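Local coordinates for protein putative cathepsin d (Ixodes ricinus, PDB 5N7Q) that probably cleaves peptide bonds within proteins as a pepsin-like aspartic endopeptidase of the A1 family, and is held here with the inhibitor pepstatin A, at residues A[21-25]-A[26-30]; A[140-143]-A[144-147]; A[148-151]-A[152-156]. All coordinates share one frame; numbering follows the deposited sequence.

Contact 1: residues A[21-25]-A[26-30]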
ATOM      1  N   PRO A  21     -11.055   8.319  -4.478  1.00  8.77           N
ATOM      2  CA  PRO A  21     -11.456   9.687  -4.225  1.00  9.00           C
ATOM      3  C   PRO A  21     -11.602  10.094  -2.759  1.00  9.32           C
ATOM      4  O   PRO A  21     -12.055   9.318  -1.928  1.00  8.91           O
ATOM      5  CB  PRO A  21     -12.812   9.765  -4.920  1.00  9.07           C
ATOM      6  CG  PRO A  21     -13.363   8.394  -4.738  1.00  9.15           C
ATOM      7  CD  PRO A  21     -12.181   7.512  -4.977  1.00  8.91           C
ATOM      8  N   ILE A  22     -11.208  11.337  -2.486  1.00  8.69           N
ATOM      9  CA  ILE A  22     -11.502  11.984  -1.203  1.00  9.32           C
ATOM     10  C   ILE A  22     -11.868  13.414  -1.517  1.00  9.61           C
ATOM     11  O   ILE A  22     -11.612  13.882  -2.607  1.00 10.62           O
ATOM     12  CB  ILE A  22     -10.341  11.934  -0.164  1.00  9.74           C
ATOM     13  CG1 ILE A  22      -9.111  12.756  -0.594  1.00  9.92           C
ATOM     14  CG2 ILE A  22      -9.956  10.484   0.141  1.00  9.69           C
ATOM     15  CD1 ILE A  22      -8.038  12.924   0.479  1.00 10.44           C
ATOM     16  N   SER A  23     -12.446  14.084  -0.536  1.00  9.80           N
ATOM     17  CA  SER A  23     -12.534  15.544  -0.619  1.00 10.89           C
ATOM     18  C   SER A  23     -12.027  16.186   0.625  1.00 11.14           C
ATOM     19  O   SER A  23     -11.996  15.575   1.708  1.00 11.07           O
ATOM     20  CB  SER A  23     -13.960  16.023  -0.929  1.00 11.28           C
ATOM     21  OG  SER A  23     -14.835  15.933   0.176  1.00 11.73           O
ATOM     22  N   ILE A  24     -11.606  17.447   0.454  1.00 11.06           N
ATOM     23  CA  ILE A  24     -11.124  18.280   1.540  1.00 11.39           C
ATOM     24  C   ILE A  24     -11.886  19.598   1.476  1.00 11.14           C
ATOM     25  O   ILE A  24     -12.058  20.162   0.406  1.00 11.03           O
ATOM     26  CB  ILE A  24      -9.614  18.573   1.413  1.00 11.55           C
ATOM     27  CG1 ILE A  24      -8.776  17.284   1.258  1.00 11.48           C
ATOM     28  CG2 ILE A  24      -9.122  19.436   2.569  1.00 11.21           C
ATOM     29  CD1 ILE A  24      -8.635  16.388   2.474  1.00 11.92           C
ATOM     30  N   GLY A  25     -12.297  20.108   2.632  1.00 10.73           N
ATOM     31  CA  GLY A  25     -12.714  21.523   2.739  1.00 11.89           C
ATOM     32  C   GLY A  25     -14.185  21.712   2.495  1.00 11.40           C
ATOM     33  O   GLY A  25     -14.931  20.773   2.197  1.00 12.02           O
ATOM     34  N   THR A  26     -14.596  22.969   2.649  1.00 11.97           N
ATOM     35  CA  THR A  26     -16.006  23.366   2.589  1.00 13.03           C
ATOM     36  C   THR A  26     -16.097  24.619   1.703  1.00 12.50           C
ATOM     37  O   THR A  26     -15.578  25.648   2.081  1.00 12.65           O
ATOM     38  CB  THR A  26     -16.549  23.685   3.993  1.00 13.16           C
ATOM     39  OG1 THR A  26     -16.246  22.580   4.873  1.00 12.94           O
ATOM     40  CG2 THR A  26     -18.025  23.911   3.955  1.00 14.06           C
ATOM     41  N   PRO A  27     -16.701  24.541   0.521  1.00 13.27           N
ATOM     42  CA  PRO A  27     -17.272  23.325  -0.052  1.00 13.47           C
ATOM     43  C   PRO A  27     -16.189  22.313  -0.454  1.00 12.86           C
ATOM     44  O   PRO A  27     -15.012  22.660  -0.468  1.00 12.10           O
ATOM     45  CB  PRO A  27     -18.003  23.842  -1.301  1.00 14.91           C
ATOM     46  CG  PRO A  27     -17.297  25.092  -1.660  1.00 14.51           C
ATOM     47  CD  PRO A  27     -16.853  25.706  -0.373  1.00 14.45           C
ATOM     48  N   PRO A  28     -16.596  21.081  -0.791  1.00 12.25           N
ATOM     49  CA  PRO A  28     -15.604  20.033  -1.077  1.00 12.12           C
ATOM     50  C   PRO A  28     -14.700  20.319  -2.264  1.00 11.97           C
ATOM     51  O   PRO A  28     -15.164  20.760  -3.330  1.00 12.98           O
ATOM     52  CB  PRO A  28     -16.473  18.796  -1.344  1.00 12.00           C
ATOM     53  CG  PRO A  28     -17.738  19.068  -0.590  1.00 12.38           C
ATOM     54  CD  PRO A  28     -17.961  20.537  -0.763  1.00 12.23           C
ATOM     55  N   GLN A  29     -13.406  20.101  -2.069  1.00 10.73           N
ATOM     56  CA  GLN A  29     -12.416  20.065  -3.136  1.00 10.24           C
ATOM     57  C   GLN A  29     -12.001  18.615  -3.324  1.00 10.38           C
ATOM     58  O   GLN A  29     -11.604  17.956  -2.368  1.00 10.69           O
ATOM     59  CB  GLN A  29     -11.211  20.904  -2.785  1.00 10.10           C
ATOM     60  CG  GLN A  29     -11.562  22.378  -2.575  1.00 10.47           C
ATOM     61  CD  GLN A  29     -10.370  23.199  -2.120  1.00 10.67           C
ATOM     62  OE1 GLN A  29      -9.245  23.023  -2.613  1.00 11.08           O
ATOM     63  NE2 GLN A  29     -10.615  24.131  -1.202  1.00 11.84           N
ATOM     64  N   ASP A  30     -12.075  18.142  -4.558  1.00 10.63           N
ATOM     65  CA  ASP A  30     -11.933  16.696  -4.845  1.00 10.98           C
ATOM     66  C   ASP A  30     -10.504  16.306  -5.260  1.00 10.70           C
ATOM     67  O   ASP A  30      -9.835  17.024  -5.988  1.00 11.00           O
ATOM     68  CB  ASP A  30     -12.911  16.299  -5.930  1.00 12.15           C
ATOM     69  CG  ASP A  30     -14.354  16.375  -5.491  1.00 13.89           C
ATOM     70  OD1 ASP A  30     -14.665  16.158  -4.312  1.00 16.01           O
ATOM     71  OD2 ASP A  30     -15.207  16.641  -6.380  1.00 18.07           O
TER
HETATM   72  O   HOH W   1     -14.352  13.152  -3.828  1.00 24.81           O
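I24 and Q29 face each other as the last antiparallel pair before the turn of a beta hairpin, and two backbone hydrogen bonds join them. I24 N gives to Q29 O at 2.9 Å. In return Q29 N gives to I24 O at 2.8 Å. The next pair, S23 with D30, is non-hydrogen-bonded; here S23 CA lies 3.1 Å from Q29 O in a CA-H...O contact.

The turn carries a second CA-H...O contact, P28 CA to G25 O at 3.4 Å. G25 has a positive phi of 91°, the peptide bond between T26 and P27 is cis, and the chain turns back here.

Side-chain contacts gather on the face of S23 and D30. S23 OG sits between its own N and carbonyl carbon (chi1 75°), which brings it 3.6 Å from P28 CB, while D30 OD1 approaches S23 CB at 3.5 Å. A water lies within hydrogen-bonding distance of D30 OD1 and, more weakly placed, of I22 O.

S23 OG and G25 O both receive NH1 of R94 from strand 82-95, which pairs antiparallel with strand 17-24. On the opposite face I24 packs against L44 of strand 42-45 and Y60, and OE1 of Q29 accepts a hydrogen bond from D61 N.

Contact 2: residues A[140-143]-A[144-147]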
ATOM      1  N   VAL A 140      -5.696   9.971   9.420  1.00  8.08           N
ATOM      2  CA  VAL A 140      -7.103   9.956   9.069  1.00  8.45           C
ATOM      3  C   VAL A 140      -7.869   8.884   9.835  1.00  8.01           C
ATOM      4  O   VAL A 140      -8.894   9.185  10.460  1.00  7.99           O
ATOM      5  CB  VAL A 140      -7.313   9.811   7.554  1.00  9.45           C
ATOM      6  CG1 VAL A 140      -8.790   9.649   7.234  1.00 10.09           C
ATOM      7  CG2 VAL A 140      -6.788  11.039   6.836  1.00  9.27           C
ATOM      8  N   PHE A 141      -7.359   7.646   9.859  1.00  7.66           N
ATOM      9  CA  PHE A 141      -8.125   6.582  10.493  1.00  8.33           C
ATOM     10  C   PHE A 141      -8.194   6.811  11.990  1.00  8.26           C
ATOM     11  O   PHE A 141      -9.208   6.557  12.625  1.00  8.57           O
ATOM     12  CB  PHE A 141      -7.573   5.199  10.218  1.00  8.02           C
ATOM     13  CG  PHE A 141      -8.494   4.074  10.633  1.00  8.33           C
ATOM     14  CD1 PHE A 141      -9.738   3.903  10.012  1.00  8.72           C
ATOM     15  CD2 PHE A 141      -8.127   3.165  11.622  1.00  8.41           C
ATOM     16  CE1 PHE A 141     -10.600   2.876  10.374  1.00  8.77           C
ATOM     17  CE2 PHE A 141      -8.970   2.121  11.972  1.00  8.55           C
ATOM     18  CZ  PHE A 141     -10.212   1.970  11.333  1.00  8.36           C
ATOM     19  N   ASP A 142      -7.083   7.276  12.568  1.00  8.70           N
ATOM     20  CA  ASP A 142      -7.090   7.610  13.983  1.00  9.40           C
ATOM     21  C   ASP A 142      -8.109   8.693  14.342  1.00  9.68           C
ATOM     22  O   ASP A 142      -8.779   8.639  15.386  1.00  9.92           O
ATOM     23  CB  ASP A 142      -5.700   8.087  14.372  1.00  9.83           C
ATOM     24  CG  ASP A 142      -4.758   6.939  14.595  1.00  9.97           C
ATOM     25  OD1 ASP A 142      -4.390   6.286  13.598  1.00 10.12           O
ATOM     26  OD2 ASP A 142      -4.438   6.658  15.762  1.00 11.10           O
ATOM     27  N   ASN A 143      -8.219   9.682  13.461  1.00  9.70           N
ATOM     28  CA  ASN A 143      -9.200  10.763  13.632  1.00 10.31           C
ATOM     29  C   ASN A 143     -10.650  10.234  13.502  1.00  9.85           C
ATOM     30  O   ASN A 143     -11.522  10.604  14.296  1.00  9.50           O
ATOM     31  CB  ASN A 143      -8.915  11.870  12.615  1.00 11.11           C
ATOM     32  CG  ASN A 143      -9.259  13.249  13.125  1.00 12.57           C
ATOM     33  OD1 ASN A 143      -9.560  13.442  14.309  1.00 13.99           O
ATOM     34  ND2 ASN A 143      -9.227  14.221  12.228  1.00 13.09           N
ATOM     35  N   MET A 144     -10.886   9.319  12.564  1.00  9.59           N
ATOM     36  CA  MET A 144     -12.164   8.616  12.462  1.00 10.41           C
ATOM     37  C   MET A 144     -12.488   7.896  13.764  1.00 10.31           C
ATOM     38  O   MET A 144     -13.618   8.010  14.275  1.00 10.22           O
ATOM     39  CB  MET A 144     -12.146   7.629  11.301  1.00 11.07           C
ATOM     40  CG  MET A 144     -12.126   8.314   9.950  1.00 11.80           C
ATOM     41  SD  MET A 144     -11.899   7.178   8.574  1.00 14.11           S
ATOM     42  CE  MET A 144     -13.588   6.734   8.214  1.00 15.43           C
ATOM     43  N   MET A 145     -11.527   7.168  14.317  0.50 10.00           N
ATOM     44  CA  MET A 145     -11.746   6.469  15.587  0.50 10.34           C
ATOM     45  C   MET A 145     -12.044   7.428  16.729  0.50 11.00           C
ATOM     46  O   MET A 145     -12.974   7.204  17.509  0.50 11.50           O
ATOM     47  CB  MET A 145     -10.546   5.609  15.960  0.50 10.25           C
ATOM     48  CG  MET A 145     -10.364   4.409  15.046  0.50 10.10           C
ATOM     49  SD  MET A 145      -9.162   3.249  15.715  0.50  9.71           S
ATOM     50  CE  MET A 145      -7.741   4.323  15.835  0.50  9.91           C
ATOM     51  N   LYS A 146     -11.265   8.499  16.820  1.00 11.24           N
ATOM     52  CA  LYS A 146     -11.493   9.529  17.863  1.00 13.70           C
ATOM     53  C   LYS A 146     -12.901  10.118  17.792  1.00 12.72           C
ATOM     54  O   LYS A 146     -13.541  10.346  18.825  1.00 13.71           O
ATOM     55  CB  LYS A 146     -10.470  10.652  17.719  1.00 16.21           C
ATOM     56  CG  LYS A 146      -9.118  10.363  18.325  1.00 20.63           C
ATOM     57  CD  LYS A 146      -8.133  11.489  18.036  1.00 24.29           C
ATOM     58  CE  LYS A 146      -6.736  11.259  18.621  1.00 27.25           C
ATOM     59  NZ  LYS A 146      -6.118   9.927  18.311  1.00 29.08           N
ATOM     60  N   GLN A 147     -13.399  10.313  16.570  1.00 12.01           N
ATOM     61  CA  GLN A 147     -14.735  10.869  16.344  1.00 11.79           C
ATOM     62  C   GLN A 147     -15.862   9.812  16.381  1.00 11.87           C
ATOM     63  O   GLN A 147     -17.022  10.138  16.102  1.00 13.71           O
ATOM     64  CB  GLN A 147     -14.736  11.656  15.026  1.00 11.47           C
ATOM     65  CG  GLN A 147     -13.785  12.844  15.114  1.00 11.86           C
ATOM     66  CD  GLN A 147     -13.590  13.596  13.813  1.00 12.48           C
ATOM     67  OE1 GLN A 147     -14.533  13.829  13.076  1.00 13.41           O
ATOM     68  NE2 GLN A 147     -12.361  14.051  13.565  1.00 12.87           N
TER
HETATM   69  O   HOH W   2      -7.708   7.465  17.766  1.00 17.77           O
HETATM   70  O   HOH W   3      -3.764   8.965  17.043  1.00 27.92           O
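Two methionine sulfurs approach the ring of F141, giving a pair of Met-aromatic contacts within little more than one helical turn, the one from M145 being described for one of its two conformers. In that conformer M145 SD lies 4.7 Å from the ring centroid, 45° off the normal, and its CG rides over one face near the rim. M144 SD stands farther off, at 5.4 Å from the same centroid, and also comes obliquely; its closest ring atom is CD1. With CG anti to the backbone N (chi1 -169°), F141 places its ring alongside the M144 and M145 side chains. The same M145 conformer bends at chi3 and turns its methyl back beside D142, CE ending 4.0 Å from OD2, whereas M144 SD also touches V140 CG1.

Backbone bonds from residue i+4 to i run regularly from M144 N to V140 O through Q147 N to N143 O. Where the helix ends, Q147 crosses back over N143: NE2 gives a weak bond to N143 OD1 at 3.0 Å, the two amide planes standing nearly perpendicular (87°). S101 O also takes NE2 of Q147, and Q103 OE1 takes ND2 of N143.

D142 and K146 do not form a salt bridge, as OD2 and NZ remain 4.5 Å apart. One water joins these two atoms and another links NZ to D142 O, while D142 OD1 pairs with R328. The aspartate therefore shares its charge between a direct arginine partner and a hydrated lysine, an arrangement that would be expected to favour its ionised form.

Contact 3: residues A[148-151]-A[152-156]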
ATOM      1  N   GLY A 148     -15.497   8.561  16.698  1.00 11.62           N
ATOM      2  CA  GLY A 148     -16.427   7.462  16.832  1.00 11.56           C
ATOM      3  C   GLY A 148     -17.118   7.040  15.566  1.00 12.03           C
ATOM      4  O   GLY A 148     -18.156   6.353  15.611  1.00 13.10           O
ATOM      5  N   LEU A 149     -16.530   7.355  14.415  1.00 11.82           N
ATOM      6  CA  LEU A 149     -17.222   7.149  13.143  1.00 12.18           C
ATOM      7  C   LEU A 149     -17.339   5.683  12.725  1.00 12.36           C
ATOM      8  O   LEU A 149     -18.146   5.363  11.872  1.00 13.10           O
ATOM      9  CB  LEU A 149     -16.529   7.932  12.031  1.00 12.61           C
ATOM     10  CG  LEU A 149     -16.406   9.438  12.267  1.00 13.53           C
ATOM     11  CD1 LEU A 149     -15.691  10.083  11.102  1.00 14.26           C
ATOM     12  CD2 LEU A 149     -17.786  10.046  12.487  1.00 14.17           C
ATOM     13  N   LEU A 150     -16.549   4.809  13.334  1.00 12.19           N
ATOM     14  CA  LEU A 150     -16.615   3.366  13.062  1.00 12.60           C
ATOM     15  C   LEU A 150     -17.436   2.609  14.101  1.00 13.07           C
ATOM     16  O   LEU A 150     -17.482   1.369  14.093  1.00 13.33           O
ATOM     17  CB  LEU A 150     -15.212   2.754  13.017  1.00 12.64           C
ATOM     18  CG  LEU A 150     -14.177   3.282  12.009  1.00 12.60           C
ATOM     19  CD1 LEU A 150     -14.817   3.751  10.714  1.00 12.67           C
ATOM     20  CD2 LEU A 150     -13.278   4.361  12.577  1.00 12.82           C
ATOM     21  N   GLY A 151     -18.100   3.315  15.001  1.00 13.61           N
ATOM     22  CA  GLY A 151     -18.798   2.618  16.059  1.00 13.61           C
ATOM     23  C   GLY A 151     -17.810   1.850  16.898  1.00 13.41           C
ATOM     24  O   GLY A 151     -16.793   2.412  17.345  1.00 14.53           O
ATOM     25  N   GLU A 152     -18.091   0.564  17.088  1.00 14.60           N
ATOM     26  CA  GLU A 152     -17.235  -0.345  17.845  1.00 15.87           C
ATOM     27  C   GLU A 152     -16.356  -1.270  17.000  1.00 14.50           C
ATOM     28  O   GLU A 152     -15.755  -2.210  17.532  1.00 16.02           O
ATOM     29  CB  GLU A 152     -18.100  -1.196  18.763  1.00 19.73           C
ATOM     30  CG  GLU A 152     -18.925  -0.386  19.735  1.00 24.28           C
ATOM     31  CD  GLU A 152     -18.061   0.223  20.796  1.00 27.12           C
ATOM     32  OE1 GLU A 152     -17.301  -0.538  21.441  1.00 33.44           O
ATOM     33  OE2 GLU A 152     -18.124   1.460  20.976  1.00 33.72           O
ATOM     34  N   GLN A 153     -16.285  -1.013  15.694  1.00 11.53           N
ATOM     35  CA  GLN A 153     -15.560  -1.875  14.775  1.00 10.81           C
ATOM     36  C   GLN A 153     -14.421  -1.076  14.141  1.00  9.76           C
ATOM     37  O   GLN A 153     -14.517  -0.632  12.989  1.00  9.67           O
ATOM     38  CB  GLN A 153     -16.545  -2.447  13.750  1.00 10.65           C
ATOM     39  CG  GLN A 153     -15.976  -3.347  12.656  1.00 10.17           C
ATOM     40  CD  GLN A 153     -15.236  -4.581  13.165  1.00 10.58           C
ATOM     41  OE1 GLN A 153     -14.559  -4.540  14.193  1.00 12.19           O
ATOM     42  NE2 GLN A 153     -15.333  -5.687  12.422  1.00 10.88           N
ATOM     43  N   ASN A 154     -13.338  -0.916  14.897  1.00  9.39           N
ATOM     44  CA  ASN A 154     -12.214  -0.074  14.496  1.00  9.14           C
ATOM     45  C   ASN A 154     -11.199  -0.885  13.683  1.00  8.57           C
ATOM     46  O   ASN A 154     -10.061  -1.113  14.096  1.00  8.23           O
ATOM     47  CB  ASN A 154     -11.569   0.619  15.688  1.00  9.60           C
ATOM     48  CG  ASN A 154     -12.530   1.532  16.395  1.00 10.17           C
ATOM     49  OD1 ASN A 154     -13.033   2.498  15.812  1.00 10.08           O
ATOM     50  ND2 ASN A 154     -12.837   1.212  17.648  1.00 12.01           N
ATOM     51  N   VAL A 155     -11.668  -1.310  12.521  1.00  8.12           N
ATOM     52  CA  VAL A 155     -10.867  -2.029  11.534  1.00  8.12           C
ATOM     53  C   VAL A 155     -11.134  -1.440  10.172  1.00  7.86           C
ATOM     54  O   VAL A 155     -12.138  -0.774   9.952  1.00  8.17           O
ATOM     55  CB  VAL A 155     -11.216  -3.551  11.498  1.00  8.21           C
ATOM     56  CG1 VAL A 155     -11.266  -4.144  12.901  1.00  8.08           C
ATOM     57  CG2 VAL A 155     -12.482  -3.834  10.693  1.00  8.91           C
ATOM     58  N   PHE A 156     -10.202  -1.672   9.245  1.00  6.99           N
ATOM     59  CA  PHE A 156     -10.472  -1.438   7.835  1.00  6.95           C
ATOM     60  C   PHE A 156      -9.948  -2.624   7.053  1.00  7.10           C
ATOM     61  O   PHE A 156      -8.967  -3.257   7.444  1.00  7.73           O
ATOM     62  CB  PHE A 156      -9.920  -0.097   7.325  1.00  6.83           C
ATOM     63  CG  PHE A 156      -8.439   0.076   7.467  1.00  6.77           C
ATOM     64  CD1 PHE A 156      -7.576  -0.360   6.463  1.00  6.71           C
ATOM     65  CD2 PHE A 156      -7.874   0.636   8.616  1.00  7.08           C
ATOM     66  CE1 PHE A 156      -6.208  -0.214   6.594  1.00  7.10           C
ATOM     67  CE2 PHE A 156      -6.490   0.792   8.737  1.00  6.97           C
ATOM     68  CZ  PHE A 156      -5.663   0.350   7.717  1.00  6.67           C
TER
HETATM   69  O   HOH W   4     -15.097   4.432  15.961  1.00 15.03           O
HETATM   70  O   HOH W   5     -14.938   2.720  19.184  1.00 21.75           O
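L150 and Q153 close a type II' beta turn in the connection between helix 140-146 and strand 155-160. It overlaps a type I turn that starts at G148, the positive-phi glycine of the Schellman motif at the helix end. Q153 N gives to L150 O at 3.1 Å. G151, at the second position of the II' turn, has the positive phi (62°) expected there.

The packed side belongs to L150. Its CB rests 3.5 Å from Q153 O, and both CB and CD2 lie against N154 OD1. With CG anti to its carbonyl carbon (chi1 -58°), the leucine reaches inward to F141, M144 and M145 of the preceding helix, while N154, centre of an inverse gamma turn, also touches M145.

The other side is watery, and E152 is exposed. N154 ND2 stays 4.1 Å from G151 O, and two waters bridge the residues. One donates to G151 O at 2.6 Å and accepts from N154 ND2; the other accepts from L150 N and lies within hydrogen-bonding distance of G151 O and, at 2.8 Å, of N154 OD1.

In the fold
Contacts 2 and 3 run on from each other and touch, their centres about 9 Å apart: M144 O probably accepts a hydrogen bond from L149 N. Contact 1 stands apart, its centre about 17 Å from that of contact 2, with no atoms in touch. Contact 2 is the buried one, where sulfur and aromatic groups add to helical backbone bonds. Contact 3 is a surface turn with one backbone bond across its two segments, and waters; contact 1, partly buried, relies on paired strand bonds. F141 of contact 2 meets F156 of contact 3 edge-to-face, tying helix 140-146 to strand 155-160.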